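Local coordinates for integron cassette protein Vpc_cass2 (Vibrio paracholerae, PDB 3JRT) that is of unknown function but is an integron cassette product whose helical subunit pairs with a second copy of itself, at residues V46-L49 against K50-G54. Sequence-based numbering, arbitrary orientation.
Sequences VTVL and KDYEG
Val48 and Tyr52, one turn apart on the last two turns of the α-helix 27-53, lie side by side and form the buried face of this i to i+4 contact, closely covered by helix 64-91 and the second subunit. Val48 CG1, carried anti to its backbone N (chi1 168°), meets the ring at CD1, 3.9 Å away. The Val48 carbonyl reaches the same edge, its O lying near the ring plane and 3.3 Å from Tyr52 CD1, while it also accepts the Tyr52 N-H. Ile70 and Cys74 of helix 64-91 touch Tyr52 and Val48, respectively, and the second subunit packs here too: Val48 touches its Tyr52, and each Tyr52 OH is hydrogen-bonded to Asp51 OD2 of the other copy. This reciprocal pairing places the end of the helix in the dimer interface.

Four successive i+4 to i hydrogen bonds hold the backbone, from Lys50 N to Val46 O (2.9 Å) at one end to Glu53 N to Leu49 O (2.9 Å) at the other. Leu49 turns to Trp71 and Cys74, whereas Glu53, bent at chi2, places its carboxylate in salt bridges with Arg59 and Arg67 and a hydrogen bond from Trp71 NE1.

The more open side holds Thr47, Lys50 and Asp51, all partly exposed, where aliphatic parts touch but the polar ends reach outward to other partners. Lys50 runs alongside Val46, its CD 3.7 Å from Val46 CG1, then bends at chi3 (64°) on the way to a salt bridge with Asp166. With chi1 at -63°, Thr47 turns OG1 back to the Thr43 carbonyl and its methyl toward Asp51. That methyl, CG2, stands 3.8 Å from Asp51 OD2, the oxygen that bonds to Tyr52 of the second subunit.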
loop_
_atom_site.group_PDB
_atom_site.type_symbol
_atom_site.label_atom_id
_atom_site.label_comp_id
_atom_site.label_asym_id
_atom_site.label_seq_id
_atom_site.Cartn_x
_atom_site.Cartn_y
_atom_site.Cartn_z
ATOM N N VAL A 46 -2.709 -0.833 -10.968
ATOM C CA VAL A 46 -2.654 -0.221 -12.297
ATOM C C VAL A 46 -4.039 0.246 -12.738
ATOM O O VAL A 46 -4.192 1.368 -13.222
ATOM C CB VAL A 46 -2.069 -1.222 -13.345
ATOM C CG1 VAL A 46 -2.280 -0.718 -14.778
ATOM C CG2 VAL A 46 -0.602 -1.462 -13.070
ATOM N N THR A 47 -5.047 -0.613 -12.542
ATOM C CA THR A 47 -6.428 -0.293 -12.913
ATOM C C THR A 47 -6.945 0.936 -12.158
ATOM O O THR A 47 -7.518 1.856 -12.740
ATOM C CB THR A 47 -7.389 -1.476 -12.641
ATOM O OG1 THR A 47 -7.023 -2.593 -13.451
ATOM C CG2 THR A 47 -8.834 -1.077 -12.965
ATOM N N VAL A 48 -6.753 0.945 -10.851
ATOM C CA VAL A 48 -7.180 2.092 -10.058
ATOM C C VAL A 48 -6.529 3.392 -10.538
ATOM O O VAL A 48 -7.196 4.404 -10.706
ATOM C CB VAL A 48 -6.853 1.877 -8.580
ATOM C CG1 VAL A 48 -7.027 3.179 -7.808
ATOM C CG2 VAL A 48 -7.773 0.787 -8.000
ATOM N N LEU A 49 -5.220 3.342 -10.761
ATOM C CA LEU A 49 -4.444 4.509 -11.157
ATOM C C LEU A 49 -4.962 5.035 -12.488
ATOM O O LEU A 49 -5.264 6.208 -12.631
ATOM C CB LEU A 49 -2.963 4.142 -11.267
ATOM C CG LEU A 49 -2.011 5.298 -11.555
ATOM C CD1 LEU A 49 -2.359 6.506 -10.676
ATOM C CD2 LEU A 49 -0.563 4.853 -11.356
ATOM N N LYS A 50 -5.107 4.139 -13.447
ATOM C CA LYS A 50 -5.686 4.503 -14.728
ATOM C C LYS A 50 -7.103 5.031 -14.637
ATOM O O LYS A 50 -7.444 5.980 -15.340
ATOM C CB LYS A 50 -5.538 3.364 -15.733
ATOM C CG LYS A 50 -4.103 3.325 -16.266
ATOM C CD LYS A 50 -3.718 1.992 -16.868
ATOM C CE LYS A 50 -4.532 1.673 -18.071
ATOM N NZ LYS A 50 -3.888 0.571 -18.854
ATOM N N ASP A 51 -7.922 4.437 -13.771
ATOM C CA ASP A 51 -9.277 4.945 -13.556
ATOM C C ASP A 51 -9.240 6.419 -13.158
ATOM O O ASP A 51 -9.921 7.249 -13.761
ATOM C CB ASP A 51 -10.019 4.131 -12.493
ATOM C CG ASP A 51 -10.487 2.789 -13.011
ATOM O OD1 ASP A 51 -10.354 2.556 -14.233
ATOM O OD2 ASP A 51 -10.983 1.964 -12.203
ATOM N N TYR A 52 -8.431 6.748 -12.155
ATOM C CA TYR A 52 -8.366 8.125 -11.667
ATOM C C TYR A 52 -7.714 9.084 -12.660
ATOM O O TYR A 52 -8.137 10.230 -12.788
ATOM C CB TYR A 52 -7.734 8.211 -10.263
ATOM C CG TYR A 52 -8.725 7.798 -9.205
ATOM C CD1 TYR A 52 -8.822 6.477 -8.790
ATOM C CD2 TYR A 52 -9.603 8.724 -8.654
ATOM C CE1 TYR A 52 -9.755 6.097 -7.845
ATOM C CE2 TYR A 52 -10.539 8.354 -7.698
ATOM C CZ TYR A 52 -10.611 7.036 -7.300
ATOM O OH TYR A 52 -11.542 6.657 -6.361
ATOM N N GLU A 53 -6.715 8.609 -13.389
ATOM C CA GLU A 53 -6.105 9.418 -14.434
ATOM C C GLU A 53 -7.108 9.726 -15.539
ATOM O O GLU A 53 -6.930 10.663 -16.299
ATOM C CB GLU A 53 -4.858 8.740 -14.994
ATOM C CG GLU A 53 -3.637 8.914 -14.098
ATOM C CD GLU A 53 -3.297 10.384 -13.863
ATOM O OE1 GLU A 53 -3.015 11.101 -14.848
ATOM O OE2 GLU A 53 -3.311 10.826 -12.694
ATOM N N GLY A 54 -8.173 8.939 -15.618
ATOM C CA GLY A 54 -9.205 9.179 -16.609
ATOM C C GLY A 54 -10.143 10.298 -16.185
ATOM O O GLY A 54 -11.082 10.642 -16.897
#